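Local coordinates for CRISPR-associated protein, Cse2 family (Thermobifida fusca, PDB 4H79) that probably binds nucleic acid as the small CasB (Cse2) subunit of the Cascade complex in CRISPR interference, at residues A[87-98]-A[144-155]. Residues are numbered along the deposited sequence; the frame is centred on the assembly and turned at random.
Sequences SAHIALTLYAIH and YKALAQRLREIV
From Ser87 facing Tyr144 to His98 facing Val155, segments 87-98 and 144-155, on helices 80-99 and 144-160, run roughly parallel, their axes 9.8 Å apart at closest approach with a crossing angle of -25°. The backbones stand farthest apart at the Ser87-Tyr144 end, with CA atoms 8.5 Å apart, and then level off, from 6.4 Å between the CA atoms of Ile90 and Ala148 to 6.1 Å between those of His98 and Val155. Leu94 is the knob in a knobs-into-holes arrangement, its hole formed by Ala148, Leu151, Arg152 and Val155. Chi1 (-67°) sets CG beside the backbone N and chi2 (171°) spreads the methyls: CD2 rests on the backbone, 3.6 Å from Arg152 CA, whereas CD1 lies against Leu151 CB. One turn earlier, Ile90 straddles Ala148, both CG2 and CD1 approaching the CB methyl; CD1 also reaches Tyr144 CD1 at 3.9 Å, meeting the ring obliquely. Val155 closes the other end. Its CG1 touches His98 CB at 3.6 Å and also lies near Leu94 O, while CG2 turns to Leu94 CD2. Arg152 extends from CG to NE across Ile97, whose CD1 lies 3.6 Å from Arg152 NE; with CG2 over one face of the guanidinium, Ile97 covers part of a side chain that otherwise remains exposed. The contact is largely apolar. Ser87 OG bonds back to Val83 O of its own helix, whereas Tyr144 OH and His98 ND1 bond to Leu174 O and Tyr167 OH of helix 167-176. In this all-helical Cse2-family fold, helix 167-176 packs against both partners, through Ser87 and Leu94 on one and Leu147 and Leu151 on the other, while helices 16-33 and 37-49 cover further faces of helix 80-99.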
loop_
_atom_site.group_PDB
_atom_site.type_symbol
_atom_site.label_atom_id
_atom_site.label_comp_id
_atom_site.label_asym_id
_atom_site.label_seq_id
_atom_site.Cartn_x
_atom_site.Cartn_y
_atom_site.Cartn_z
ATOM N N SER A 87 8.517 -1.723 4.210
ATOM C CA SER A 87 7.139 -1.235 4.130
ATOM C C SER A 87 6.945 -0.258 2.991
ATOM O O SER A 87 5.938 -0.363 2.281
ATOM C CB SER A 87 6.703 -0.607 5.452
ATOM O OG SER A 87 6.810 -1.567 6.503
ATOM N N ALA A 88 7.872 0.693 2.833
ATOM C CA ALA A 88 7.845 1.637 1.691
ATOM C C ALA A 88 7.981 0.896 0.373
ATOM O O ALA A 88 7.260 1.185 -0.622
ATOM C CB ALA A 88 8.971 2.663 1.782
ATOM N N HIS A 89 8.880 -0.077 0.356
ATOM C CA HIS A 89 9.092 -0.885 -0.876
ATOM C C HIS A 89 7.823 -1.654 -1.276
ATOM O O HIS A 89 7.395 -1.664 -2.494
ATOM C CB HIS A 89 10.248 -1.871 -0.605
ATOM C CG HIS A 89 10.555 -2.764 -1.777
ATOM N ND1 HIS A 89 10.414 -2.342 -3.054
ATOM C CD2 HIS A 89 10.990 -4.082 -1.844
ATOM C CE1 HIS A 89 10.750 -3.322 -3.896
ATOM N NE2 HIS A 89 11.113 -4.391 -3.161
ATOM N N ILE A 90 7.179 -2.311 -0.285
ATOM C CA ILE A 90 5.915 -3.036 -0.579
ATOM C C ILE A 90 4.817 -2.061 -1.077
ATOM O O ILE A 90 4.104 -2.351 -2.070
ATOM C CB ILE A 90 5.403 -3.831 0.670
ATOM C CG1 ILE A 90 6.432 -4.907 1.052
ATOM C CG2 ILE A 90 4.011 -4.424 0.414
ATOM C CD1 ILE A 90 6.242 -5.500 2.462
ATOM N N ALA A 91 4.672 -0.925 -0.364
ATOM C CA ALA A 91 3.622 0.025 -0.752
ATOM C C ALA A 91 3.822 0.515 -2.182
ATOM O O ALA A 91 2.830 0.611 -2.955
ATOM C CB ALA A 91 3.559 1.203 0.221
ATOM N N LEU A 92 5.053 0.928 -2.522
ATOM C CA LEU A 92 5.348 1.427 -3.894
ATOM C C LEU A 92 5.116 0.367 -4.936
ATOM O O LEU A 92 4.588 0.679 -6.030
ATOM C CB LEU A 92 6.811 1.894 -4.009
ATOM C CG LEU A 92 7.018 3.412 -3.843
ATOM C CD1 LEU A 92 6.394 4.226 -4.980
ATOM C CD2 LEU A 92 6.436 3.875 -2.588
ATOM N N THR A 93 5.503 -0.880 -4.612
ATOM C CA THR A 93 5.306 -2.022 -5.613
ATOM C C THR A 93 3.832 -2.249 -5.797
ATOM O O THR A 93 3.336 -2.431 -6.938
ATOM C CB THR A 93 5.963 -3.306 -5.038
ATOM O OG1 THR A 93 7.378 -3.026 -4.880
ATOM C CG2 THR A 93 5.784 -4.493 -6.005
ATOM N N LEU A 94 3.061 -2.279 -4.678
ATOM C CA LEU A 94 1.591 -2.437 -4.802
ATOM C C LEU A 94 0.993 -1.289 -5.632
ATOM O O LEU A 94 0.127 -1.505 -6.504
ATOM C CB LEU A 94 0.889 -2.494 -3.406
ATOM C CG LEU A 94 1.227 -3.751 -2.585
ATOM C CD1 LEU A 94 0.688 -3.608 -1.186
ATOM C CD2 LEU A 94 0.606 -5.012 -3.279
ATOM N N TYR A 95 1.391 -0.061 -5.339
ATOM C CA TYR A 95 0.854 1.053 -6.132
ATOM C C TYR A 95 1.140 0.877 -7.651
ATOM O O TYR A 95 0.273 1.192 -8.517
ATOM C CB TYR A 95 1.466 2.428 -5.620
ATOM C CG TYR A 95 1.088 3.522 -6.615
ATOM C CD1 TYR A 95 -0.249 4.008 -6.664
ATOM C CD2 TYR A 95 2.050 4.044 -7.536
ATOM C CE1 TYR A 95 -0.638 4.939 -7.641
ATOM C CE2 TYR A 95 1.690 5.018 -8.465
ATOM C CZ TYR A 95 0.343 5.442 -8.510
ATOM O OH TYR A 95 -0.047 6.402 -9.428
ATOM N N ALA A 96 2.379 0.449 -7.985
ATOM C CA ALA A 96 2.754 0.218 -9.406
ATOM C C ALA A 96 1.843 -0.798 -10.082
ATOM O O ALA A 96 1.488 -0.660 -11.250
ATOM C CB ALA A 96 4.219 -0.250 -9.483
ATOM N N ILE A 97 1.496 -1.835 -9.343
ATOM C CA ILE A 97 0.549 -2.849 -9.863
ATOM C C ILE A 97 -0.839 -2.238 -9.998
ATOM O O ILE A 97 -1.500 -2.372 -11.047
ATOM C CB ILE A 97 0.472 -4.028 -8.859
ATOM C CG1 ILE A 97 1.790 -4.823 -8.890
ATOM C CG2 ILE A 97 -0.707 -4.977 -9.241
ATOM C CD1 ILE A 97 1.938 -5.710 -7.679
ATOM N N HIS A 98 -1.250 -1.460 -8.973
ATOM C CA HIS A 98 -2.599 -0.805 -8.960
ATOM C C HIS A 98 -2.810 0.178 -10.068
ATOM O O HIS A 98 -3.868 0.187 -10.744
ATOM C CB HIS A 98 -2.728 -0.081 -7.563
ATOM C CG HIS A 98 -4.149 0.146 -7.158
ATOM N ND1 HIS A 98 -4.488 0.539 -5.908
ATOM C CD2 HIS A 98 -5.335 0.129 -7.934
ATOM C CE1 HIS A 98 -5.863 0.721 -5.870
ATOM N NE2 HIS A 98 -6.370 0.464 -7.115
ATOM N N TYR A 144 6.320 -10.673 6.322
ATOM C CA TYR A 144 6.084 -9.562 5.387
ATOM C C TYR A 144 5.943 -10.042 3.957
ATOM O O TYR A 144 5.172 -9.475 3.194
ATOM C CB TYR A 144 7.182 -8.511 5.449
ATOM C CG TYR A 144 6.902 -7.527 6.528
ATOM C CD1 TYR A 144 6.115 -6.400 6.248
ATOM C CD2 TYR A 144 7.373 -7.721 7.825
ATOM C CE1 TYR A 144 5.809 -5.486 7.229
ATOM C CE2 TYR A 144 7.064 -6.807 8.822
ATOM C CZ TYR A 144 6.286 -5.690 8.526
ATOM O OH TYR A 144 5.937 -4.748 9.487
ATOM N N LYS A 145 6.707 -11.077 3.591
ATOM C CA LYS A 145 6.527 -11.693 2.251
ATOM C C LYS A 145 5.070 -12.180 2.026
ATOM O O LYS A 145 4.493 -11.976 0.946
ATOM C CB LYS A 145 7.530 -12.828 2.050
ATOM C CG LYS A 145 7.305 -13.650 0.792
ATOM C CD LYS A 145 8.642 -14.107 0.213
ATOM C CE LYS A 145 8.629 -15.610 0.011
ATOM N NZ LYS A 145 9.279 -16.062 -1.247
ATOM N N ALA A 146 4.486 -12.850 3.018
ATOM C CA ALA A 146 3.129 -13.369 2.887
ATOM C C ALA A 146 2.147 -12.212 2.885
ATOM O O ALA A 146 1.172 -12.226 2.125
ATOM C CB ALA A 146 2.802 -14.362 4.017
ATOM N N LEU A 147 2.407 -11.205 3.726
ATOM C CA LEU A 147 1.558 -10.049 3.815
ATOM C C LEU A 147 1.528 -9.314 2.455
ATOM O O LEU A 147 0.443 -8.959 1.963
ATOM C CB LEU A 147 2.038 -9.084 4.906
ATOM C CG LEU A 147 1.273 -7.755 5.069
ATOM C CD1 LEU A 147 -0.236 -7.983 5.300
ATOM C CD2 LEU A 147 1.926 -6.941 6.228
ATOM N N ALA A 148 2.710 -9.119 1.852
ATOM C CA ALA A 148 2.779 -8.469 0.524
ATOM C C ALA A 148 2.041 -9.282 -0.529
ATOM O O ALA A 148 1.363 -8.686 -1.364
ATOM C CB ALA A 148 4.250 -8.254 0.090
ATOM N N GLN A 149 2.217 -10.625 -0.539
ATOM C CA GLN A 149 1.558 -11.509 -1.564
ATOM C C GLN A 149 0.031 -11.420 -1.400
ATOM O O GLN A 149 -0.698 -11.359 -2.391
ATOM C CB GLN A 149 1.966 -12.992 -1.457
ATOM C CG GLN A 149 3.411 -13.236 -1.910
ATOM C CD GLN A 149 4.048 -14.562 -1.464
ATOM O OE1 GLN A 149 3.631 -15.175 -0.489
ATOM N NE2 GLN A 149 5.093 -14.980 -2.169
ATOM N N ARG A 150 -0.437 -11.429 -0.131
ATOM C CA ARG A 150 -1.896 -11.374 0.147
ATOM C C ARG A 150 -2.431 -10.014 -0.245
ATOM O O ARG A 150 -3.516 -9.923 -0.822
ATOM C CB ARG A 150 -2.259 -11.763 1.578
ATOM C CG ARG A 150 -2.022 -13.269 1.796
ATOM C CD ARG A 150 -2.022 -13.562 3.288
ATOM N NE ARG A 150 -1.641 -14.954 3.529
ATOM C CZ ARG A 150 -1.817 -15.578 4.682
ATOM N NH1 ARG A 150 -2.384 -14.932 5.709
ATOM N NH2 ARG A 150 -1.421 -16.841 4.812
ATOM N N LEU A 151 -1.700 -8.954 0.066
ATOM C CA LEU A 151 -2.167 -7.616 -0.342
ATOM C C LEU A 151 -2.221 -7.479 -1.882
ATOM O O LEU A 151 -3.060 -6.795 -2.446
ATOM C CB LEU A 151 -1.240 -6.528 0.228
ATOM C CG LEU A 151 -1.542 -6.233 1.728
ATOM C CD1 LEU A 151 -0.420 -5.409 2.390
ATOM C CD2 LEU A 151 -2.964 -5.638 1.954
ATOM N N ARG A 152 -1.250 -8.048 -2.557
ATOM C CA ARG A 152 -1.214 -7.965 -4.034
ATOM C C ARG A 152 -2.535 -8.523 -4.651
ATOM O O ARG A 152 -3.099 -7.962 -5.612
ATOM C CB ARG A 152 0.039 -8.714 -4.553
ATOM C CG ARG A 152 0.137 -8.734 -6.040
ATOM C CD ARG A 152 1.292 -9.623 -6.595
ATOM N NE ARG A 152 1.496 -9.218 -8.006
ATOM C CZ ARG A 152 0.603 -9.300 -9.009
ATOM N NH1 ARG A 152 0.921 -8.857 -10.251
ATOM N NH2 ARG A 152 -0.603 -9.828 -8.802
ATOM N N GLU A 153 -3.019 -9.628 -4.110
ATOM C CA GLU A 153 -4.275 -10.235 -4.627
ATOM C C GLU A 153 -5.439 -9.254 -4.460
ATOM O O GLU A 153 -6.289 -9.132 -5.328
ATOM C CB GLU A 153 -4.625 -11.565 -3.911
ATOM C CG GLU A 153 -3.550 -12.651 -4.094
ATOM C CD GLU A 153 -3.792 -13.908 -3.218
ATOM O OE1 GLU A 153 -4.768 -13.933 -2.397
ATOM O OE2 GLU A 153 -3.014 -14.899 -3.334
ATOM N N ILE A 154 -5.473 -8.559 -3.321
ATOM C CA ILE A 154 -6.547 -7.594 -3.025
ATOM C C ILE A 154 -6.420 -6.383 -3.953
ATOM O O ILE A 154 -7.400 -5.927 -4.530
ATOM C CB ILE A 154 -6.476 -7.100 -1.561
ATOM C CG1 ILE A 154 -6.755 -8.280 -0.533
ATOM C CG2 ILE A 154 -7.436 -5.949 -1.381
ATOM C CD1 ILE A 154 -8.166 -8.838 -0.655
ATOM N N VAL A 155 -5.218 -5.852 -4.113
ATOM C CA VAL A 155 -5.025 -4.641 -4.936
ATOM C C VAL A 155 -5.356 -4.952 -6.410
ATOM O O VAL A 155 -5.875 -4.120 -7.123
ATOM C CB VAL A 155 -3.506 -4.187 -4.831
ATOM C CG1 VAL A 155 -3.096 -3.213 -5.897
ATOM C CG2 VAL A 155 -3.229 -3.601 -3.442
#